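Local atomic coordinates of prophage lambdalm01, antigen B (Listeria monocytogenes, PDB entry 4ACV), a protein that probably acts as a phage tail terminator, closing off the tail tube as a six-subunit assembly like other members of its family. Residues A61-N67 and L110-S116; I43-E47 and E56-F60; D24-M29 and T38-M42. All blocks are in the same frame, centred on the assembly; numbering follows the deposited sequence.

Interaction 1: residues A61-N67 and L110-S116; sequences AIHHYTN and LIHAKTS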
# COMPACT_ATOMS: atom_id res chain seq x y z
N ALA B 61 -6.28 15.16 -11.84
CA ALA B 61 -7.05 14.33 -12.75
C ALA B 61 -8.24 15.11 -13.28
O ALA B 61 -8.84 15.92 -12.56
CB ALA B 61 -7.52 13.05 -12.05
N ILE B 62 -8.59 14.87 -14.54
CA ILE B 62 -9.82 15.43 -15.08
C ILE B 62 -10.92 14.38 -15.03
O ILE B 62 -10.76 13.29 -15.58
CB ILE B 62 -9.64 15.90 -16.52
CG1 ILE B 62 -8.53 16.95 -16.60
CG2 ILE B 62 -10.96 16.45 -17.05
CD1 ILE B 62 -8.83 18.20 -15.79
N HIS B 63 -12.02 14.72 -14.36
CA HIS B 63 -13.19 13.87 -14.28
C HIS B 63 -14.27 14.35 -15.23
O HIS B 63 -14.84 15.42 -15.03
CB HIS B 63 -13.74 13.83 -12.86
CG HIS B 63 -12.82 13.18 -11.88
ND1 HIS B 63 -12.83 11.83 -11.63
CD2 HIS B 63 -11.84 13.70 -11.10
CE1 HIS B 63 -11.91 11.55 -10.72
NE2 HIS B 63 -11.30 12.67 -10.39
N HIS B 64 -14.55 13.56 -16.26
CA HIS B 64 -15.55 13.91 -17.27
C HIS B 64 -16.74 12.95 -17.20
O HIS B 64 -16.66 11.81 -17.66
CB HIS B 64 -14.90 13.88 -18.66
CG HIS B 64 -15.72 14.51 -19.75
ND1 HIS B 64 -16.26 15.77 -19.64
CD2 HIS B 64 -16.06 14.06 -20.98
CE1 HIS B 64 -16.92 16.07 -20.75
NE2 HIS B 64 -16.81 15.05 -21.58
N TYR B 65 -17.85 13.42 -16.62
CA TYR B 65 -19.09 12.63 -16.54
C TYR B 65 -20.07 13.04 -17.63
O TYR B 65 -20.38 14.22 -17.78
CB TYR B 65 -19.79 12.83 -15.20
CG TYR B 65 -19.03 12.34 -14.00
CD1 TYR B 65 -18.04 13.12 -13.41
CD2 TYR B 65 -19.33 11.11 -13.42
CE1 TYR B 65 -17.35 12.68 -12.29
CE2 TYR B 65 -18.65 10.66 -12.30
CZ TYR B 65 -17.66 11.45 -11.74
OH TYR B 65 -16.97 11.02 -10.62
N THR B 66 -20.58 12.07 -18.36
CA THR B 66 -21.51 12.33 -19.44
C THR B 66 -22.60 11.27 -19.44
O THR B 66 -22.42 10.19 -18.87
CB THR B 66 -20.80 12.29 -20.79
OG1 THR B 66 -19.96 11.14 -20.82
CG2 THR B 66 -19.95 13.53 -20.97
N ASN B 67 -23.72 11.58 -20.06
CA ASN B 67 -24.82 10.63 -20.20
C ASN B 67 -24.44 9.36 -20.96
O ASN B 67 -25.07 8.31 -20.81
CB ASN B 67 -26.00 11.30 -20.90
CG ASN B 67 -26.70 12.28 -20.01
OD1 ASN B 67 -27.29 13.25 -20.49
ND2 ASN B 67 -26.66 12.03 -18.71
N LEU B 110 -24.34 7.33 -15.46
CA LEU B 110 -23.34 8.17 -16.11
C LEU B 110 -22.14 7.36 -16.57
O LEU B 110 -21.81 6.32 -16.00
CB LEU B 110 -22.89 9.30 -15.17
CG LEU B 110 -23.98 10.30 -14.76
CD1 LEU B 110 -23.55 11.18 -13.58
CD2 LEU B 110 -24.42 11.15 -15.96
N ILE B 111 -21.51 7.84 -17.64
CA ILE B 111 -20.19 7.37 -18.03
C ILE B 111 -19.12 8.28 -17.38
O ILE B 111 -19.08 9.50 -17.59
CB ILE B 111 -20.04 7.34 -19.56
CG1 ILE B 111 -21.11 6.42 -20.18
CG2 ILE B 111 -18.64 6.91 -19.96
CD1 ILE B 111 -21.09 5.00 -19.66
N HIS B 112 -18.28 7.68 -16.56
CA HIS B 112 -17.28 8.44 -15.84
C HIS B 112 -15.92 8.24 -16.47
O HIS B 112 -15.38 7.13 -16.46
CB HIS B 112 -17.27 8.03 -14.36
CG HIS B 112 -16.20 8.71 -13.56
ND1 HIS B 112 -15.85 8.31 -12.29
CD2 HIS B 112 -15.39 9.76 -13.86
CE1 HIS B 112 -14.88 9.09 -11.83
NE2 HIS B 112 -14.59 9.97 -12.77
N ALA B 113 -15.37 9.31 -17.04
CA ALA B 113 -14.02 9.27 -17.61
C ALA B 113 -13.04 10.04 -16.75
O ALA B 113 -13.27 11.19 -16.38
CB ALA B 113 -14.02 9.80 -19.03
N LYS B 114 -11.93 9.40 -16.44
CA LYS B 114 -10.93 9.96 -15.57
C LYS B 114 -9.57 9.93 -16.25
O LYS B 114 -9.09 8.87 -16.64
CB LYS B 114 -10.89 9.17 -14.26
CG LYS B 114 -9.87 9.66 -13.29
CD LYS B 114 -9.82 8.79 -12.06
CE LYS B 114 -8.68 9.23 -11.16
NZ LYS B 114 -8.65 8.45 -9.91
N THR B 115 -8.95 11.10 -16.38
CA THR B 115 -7.66 11.23 -17.03
C THR B 115 -6.66 11.90 -16.09
O THR B 115 -6.90 13.01 -15.62
CB THR B 115 -7.78 12.09 -18.31
OG1 THR B 115 -8.72 11.48 -19.21
CG2 THR B 115 -6.41 12.25 -18.98
N SER B 116 -5.55 11.23 -15.84
CA SER B 116 -4.58 11.73 -14.87
C SER B 116 -3.34 12.32 -15.52
O SER B 116 -2.72 11.72 -16.41
CB SER B 116 -4.20 10.65 -13.86
OG SER B 116 -5.33 10.33 -13.05
O HOH W 1 -11.30 12.73 -18.29

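Interaction 2: residues I43-E47 and E56-F60; sequences IDQEE and EKYRF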
# COMPACT_ATOMS: atom_id res chain seq x y z
N ILE B 43 -4.39 16.20 -6.88
CA ILE B 43 -3.98 15.01 -6.15
C ILE B 43 -2.78 15.28 -5.24
O ILE B 43 -2.88 15.17 -4.02
CB ILE B 43 -3.68 13.85 -7.11
CG1 ILE B 43 -4.94 13.52 -7.93
CG2 ILE B 43 -3.16 12.64 -6.36
CD1 ILE B 43 -4.64 12.83 -9.25
N ASP B 44 -1.64 15.64 -5.82
CA ASP B 44 -0.44 15.84 -5.02
C ASP B 44 0.60 16.73 -5.70
O ASP B 44 0.38 17.20 -6.81
CB ASP B 44 0.16 14.50 -4.56
CG ASP B 44 0.70 13.64 -5.71
OD1 ASP B 44 0.85 14.15 -6.84
OD2 ASP B 44 0.99 12.44 -5.48
N GLN B 45 1.72 16.97 -5.03
CA GLN B 45 2.73 17.90 -5.50
C GLN B 45 4.05 17.50 -4.85
O GLN B 45 4.09 17.16 -3.67
CB GLN B 45 2.33 19.33 -5.12
CG GLN B 45 3.21 20.45 -5.65
CD GLN B 45 2.72 21.83 -5.18
OE1 GLN B 45 1.57 21.98 -4.77
NE2 GLN B 45 3.58 22.83 -5.24
N GLU B 46 5.13 17.53 -5.63
CA GLU B 46 6.45 17.09 -5.17
C GLU B 46 7.56 17.91 -5.82
O GLU B 46 7.44 18.32 -6.98
CB GLU B 46 6.69 15.62 -5.54
CG GLU B 46 5.73 14.63 -4.90
CD GLU B 46 5.94 14.50 -3.40
OE1 GLU B 46 7.00 14.95 -2.90
OE2 GLU B 46 5.05 13.95 -2.71
N GLU B 47 8.65 18.12 -5.11
CA GLU B 47 9.82 18.68 -5.77
C GLU B 47 10.46 17.69 -6.75
O GLU B 47 10.38 16.48 -6.57
CB GLU B 47 10.84 19.18 -4.75
CG GLU B 47 10.28 20.30 -3.89
CD GLU B 47 11.38 21.17 -3.31
OE1 GLU B 47 12.41 20.61 -2.89
OE2 GLU B 47 11.20 22.40 -3.29
N GLU B 56 9.18 21.35 -10.01
CA GLU B 56 8.16 20.77 -9.17
C GLU B 56 7.14 20.04 -10.04
O GLU B 56 6.82 20.49 -11.15
CB GLU B 56 7.48 21.87 -8.36
CG GLU B 56 6.98 21.44 -7.03
CD GLU B 56 6.93 22.58 -6.03
OE1 GLU B 56 7.46 23.68 -6.33
OE2 GLU B 56 6.37 22.37 -4.94
N LYS B 57 6.65 18.91 -9.55
CA LYS B 57 5.63 18.14 -10.26
C LYS B 57 4.29 18.26 -9.55
O LYS B 57 4.20 18.06 -8.35
CB LYS B 57 6.00 16.65 -10.33
CG LYS B 57 7.17 16.34 -11.23
CD LYS B 57 7.45 14.85 -11.29
CE LYS B 57 8.59 14.53 -12.25
NZ LYS B 57 8.62 13.08 -12.61
N TYR B 58 3.26 18.59 -10.32
CA TYR B 58 1.90 18.59 -9.80
C TYR B 58 1.09 17.51 -10.51
O TYR B 58 1.16 17.36 -11.74
CB TYR B 58 1.22 19.94 -10.02
CG TYR B 58 1.92 21.16 -9.46
CD1 TYR B 58 3.14 21.60 -9.97
CD2 TYR B 58 1.32 21.93 -8.47
CE1 TYR B 58 3.77 22.74 -9.47
CE2 TYR B 58 1.94 23.08 -7.97
CZ TYR B 58 3.16 23.47 -8.48
OH TYR B 58 3.75 24.61 -7.97
N ARG B 59 0.31 16.77 -9.74
CA ARG B 59 -0.57 15.76 -10.29
C ARG B 59 -2.04 16.10 -10.05
O ARG B 59 -2.44 16.50 -8.96
CB ARG B 59 -0.23 14.38 -9.76
CG ARG B 59 1.15 13.92 -10.19
CD ARG B 59 1.57 12.56 -9.62
NE ARG B 59 3.02 12.51 -9.55
CZ ARG B 59 3.74 12.70 -8.45
NH1 ARG B 59 3.15 12.91 -7.28
NH2 ARG B 59 5.07 12.67 -8.51
N PHE B 60 -2.85 15.94 -11.08
CA PHE B 60 -4.27 16.17 -10.96
C PHE B 60 -4.97 15.30 -11.98
O PHE B 60 -4.33 14.75 -12.89
CB PHE B 60 -4.59 17.66 -11.17
CG PHE B 60 -4.17 18.18 -12.51
CD1 PHE B 60 -4.98 17.99 -13.62
CD2 PHE B 60 -2.96 18.84 -12.66
CE1 PHE B 60 -4.60 18.46 -14.87
CE2 PHE B 60 -2.56 19.31 -13.91
CZ PHE B 60 -3.39 19.12 -15.02
O HOH W 2 8.15 23.14 -3.05

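Interaction 3: residues D24-M29 and T38-M42; sequences DVSIVM and TMIEM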
# COMPACT_ATOMS: atom_id res chain seq x y z
N ASP B 24 -16.86 24.77 -19.60
CA ASP B 24 -17.08 25.07 -18.19
C ASP B 24 -16.60 23.90 -17.32
O ASP B 24 -17.18 22.82 -17.34
CB ASP B 24 -18.55 25.36 -17.92
CG ASP B 24 -18.78 25.89 -16.52
OD1 ASP B 24 -17.80 26.12 -15.78
OD2 ASP B 24 -19.96 26.07 -16.15
N VAL B 25 -15.55 24.15 -16.56
CA VAL B 25 -14.94 23.13 -15.74
C VAL B 25 -14.79 23.64 -14.30
O VAL B 25 -14.38 24.76 -14.07
CB VAL B 25 -13.55 22.75 -16.29
CG1 VAL B 25 -12.86 21.74 -15.40
CG2 VAL B 25 -13.68 22.21 -17.71
N SER B 26 -15.15 22.79 -13.35
CA SER B 26 -15.00 23.12 -11.94
C SER B 26 -13.63 22.67 -11.42
O SER B 26 -13.12 21.65 -11.86
CB SER B 26 -16.11 22.45 -11.14
OG SER B 26 -16.08 22.83 -9.78
N ILE B 27 -13.05 23.43 -10.49
CA ILE B 27 -11.79 23.04 -9.86
C ILE B 27 -12.03 22.43 -8.48
O ILE B 27 -11.10 22.11 -7.74
CB ILE B 27 -10.79 24.21 -9.73
CG1 ILE B 27 -11.31 25.28 -8.76
CG2 ILE B 27 -10.48 24.81 -11.09
CD1 ILE B 27 -10.26 26.32 -8.41
N VAL B 28 -13.30 22.26 -8.15
CA VAL B 28 -13.67 21.59 -6.91
C VAL B 28 -14.13 20.16 -7.19
O VAL B 28 -15.10 19.93 -7.91
CB VAL B 28 -14.77 22.36 -6.17
CG1 VAL B 28 -15.26 21.57 -4.97
CG2 VAL B 28 -14.28 23.75 -5.77
N MET B 29 -13.41 19.21 -6.62
CA MET B 29 -13.78 17.81 -6.73
C MET B 29 -15.05 17.55 -5.91
O MET B 29 -15.16 18.02 -4.78
CB MET B 29 -12.62 16.92 -6.24
CG MET B 29 -12.83 15.44 -6.51
SD MET B 29 -13.36 15.14 -8.23
CE MET B 29 -13.85 13.42 -8.10
N THR B 38 -17.80 18.39 -15.64
CA THR B 38 -16.36 18.24 -15.78
C THR B 38 -15.65 18.92 -14.63
O THR B 38 -15.85 20.11 -14.39
CB THR B 38 -15.87 18.81 -17.09
OG1 THR B 38 -16.64 18.25 -18.16
CG2 THR B 38 -14.38 18.48 -17.28
N MET B 39 -14.81 18.15 -13.95
CA MET B 39 -14.15 18.57 -12.73
C MET B 39 -12.68 18.26 -12.80
O MET B 39 -12.28 17.25 -13.38
CB MET B 39 -14.73 17.82 -11.52
CG MET B 39 -16.12 18.25 -11.12
SD MET B 39 -16.82 17.15 -9.87
CE MET B 39 -16.29 15.56 -10.50
N ILE B 40 -11.87 19.11 -12.19
CA ILE B 40 -10.45 18.82 -12.00
C ILE B 40 -10.22 18.41 -10.57
O ILE B 40 -10.58 19.13 -9.64
CB ILE B 40 -9.55 20.03 -12.32
CG1 ILE B 40 -10.04 20.73 -13.59
CG2 ILE B 40 -8.10 19.59 -12.47
CD1 ILE B 40 -9.30 22.01 -13.93
N GLU B 41 -9.62 17.24 -10.38
CA GLU B 41 -9.27 16.79 -9.04
C GLU B 41 -7.77 16.90 -8.82
O GLU B 41 -6.99 16.17 -9.44
CB GLU B 41 -9.72 15.35 -8.83
CG GLU B 41 -9.47 14.85 -7.43
CD GLU B 41 -9.44 13.34 -7.34
OE1 GLU B 41 -9.40 12.67 -8.40
OE2 GLU B 41 -9.44 12.81 -6.22
N MET B 42 -7.36 17.81 -7.95
CA MET B 42 -5.96 17.92 -7.58
C MET B 42 -5.59 16.73 -6.70
O MET B 42 -6.39 16.28 -5.89
CB MET B 42 -5.69 19.24 -6.85
CG MET B 42 -4.23 19.54 -6.52
SD MET B 42 -3.10 19.86 -7.93
CE MET B 42 -4.12 20.83 -8.99
O HOH W 3 -19.01 21.25 -15.55

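Interaction 1: residues A61-N67 and L110-S116
His112 reaches across from strand 110-116 to two side chains of the antiparallel neighbour 61-67, meeting Tyr65 with a ring face and His63 with a ring edge. Its CB starts 3.6 Å from Tyr65 CE2, and CG sits closer to the same carbon, at 3.4 Å. From there the imidazole slides over the phenol as an offset stack, the planes only 16° apart, with His112 CD2 above the rim of the tyrosine ring, 3.5 Å from Tyr65 CZ. Tyr65 OH in turn overhangs one face of the imidazole, 3.1 Å from His112 CE1. ND1 is taken by a hydrogen bond to Glu107 outside the pair. At the far edge, His112 NE2 makes a hydrogen bond of 2.8 Å to His63 ND1, practically straight at 177°, in which either nitrogen could donate. CG opposite the backbone N (chi1 176°) helps to carry the ring across to the other strand. His63 NE2 goes on to Glu41, so each nitrogen of these two buried imidazoles has a hydrogen-bond partner, in a relay from Glu107 through His112 and His63 to Glu41. Lys114, fully extended, runs alongside His63. The opposite face carries Ile62, His64 and Ala113, the first two packing on helix 71-82. Three hydrogen-bonded pairs, Ile62-Thr115, His64-Ala113 and Thr66-Ile111, make this a regular antiparallel ladder within the sheet, bearing an aromatic cluster of His63, Tyr65 and His112.

Interaction 2: residues I43-E47 and E56-F60
Asp44 and Glu46 form hydrogen-bonded backbone pairs with Arg59 and Lys57 across two strands that run antiparallel at 168°. This is the ladder of the beta hairpin 37-48/55-66, and a classic beta bulge interrupts it: Ile43 and Asp44 both face Arg59. Arg59 O accepts from Ile43 N at 2.9 Å and, weakly, from Asp44 N at 3.4 Å. Within the bulge, Asp44 CG is tucked between its own N and carbonyl carbon (chi1 66°), which leaves the carboxylate beside the extended arginine. Asp44 OD1 meets Arg59 NH1 at 2.6 Å in a salt bridge that is weak as a hydrogen bond, the acid standing at the guanidinium edge with its plane turned 77° from it. Arg59 has a second acidic partner: its NE makes a salt bridge to Glu118, which also pairs with Lys57 NZ.

On the other face Gln45 and Tyr58 lie side by side. The methylene Gln45 CG sits over the ring face, 3.9 Å from the Tyr58 centroid, a CH-pi contact. Extended throughout, Gln45 carries NE2 along to a hydrogen bond with the backbone O of Leu4. Leu4 O also holds Tyr58 OH, while Glu56 OE1 is held by Ser3 and Arg123. At Asp44 and Gln45 the sheet runs on into a strand of a neighbouring subunit. Gln45 NE2 donates a hydrogen bond to Glu56 OE2 at 2.8 Å from well above the carboxylate plane, and water 2 donates to the same Glu56 OE2 at 2.7 Å.

Interaction 3: residues D24-M29 and T38-M42
Val25 and Ile40 press together through CG1 of each, at 3.5 Å, the two side chains crossing at about a right angle. The other methyl of Val25, CG2, meets Thr38 CG2 at 3.8 Å, while Ile40 CD1 reaches on toward Ile27 CG2. At the far end the packing passes to Met29, whose CG lies 3.5 Å from Glu41 CG. The bend of Met29 at chi2 (48°) brings its sulfur back over the strand, so that Met29 SD sits 3.7 Å from Met39 CE; Met39 curls at its own end to present that methyl.

These side chains are set by a short run of backbone pairing. Ser26 N donates to Thr38 O at 3.0 Å, and Ser26 O receives Ile40 N at 2.9 Å, so Ser26 brackets Met39. Segment 24-29, from the loop between helix 6-19 and strand 29-30, thereby adds a single beta bridge to strand 37-48, the strand that pairs with 55-66 in the antiparallel sheet. A little further out, water 3 accepts from Thr38 N and donates to Asp24 O, extending the link toward the start of both segments. Past Ser26 the chain turns: Val28 N donates to Ser26 OG at 3.3 Å in an ST turn, which leads the backbone away before Met29 comes back to the strand.

Behind this shell, helix 6-19 backs the loop: Arg14 NE bonds to Val25 O, and Ile27 rests on Glu11 and Arg14. Ile40, from its side, packs on Phe60 and Ile62. Met29 also pairs in parallel with a strand of a neighbouring subunit.

All three contacts reach the same antiparallel sheet, at strands 37-48 and 55-66; in interaction 3, segment 24-29 only joins it through a bridge. Interactions 1 and 2 share strand 55-66, their centres about 20 Å apart and on opposite sides of the chain's centre. Interactions 2 and 3 share strand 37-48, with centres about 16 Å apart; Phe60 CD1 packs on Ile40 CG2 at 3.7 Å where they join. Interactions 1 and 3 are closer, about 10 Å between centres: His63 N and Met39 O lie 2.7 Å apart, a probable hydrogen bond, and Met29 CE touches His63 NE2 at 3.5 Å. Interactions 2 and 3 each lead into a neighbouring subunit by strand pairing.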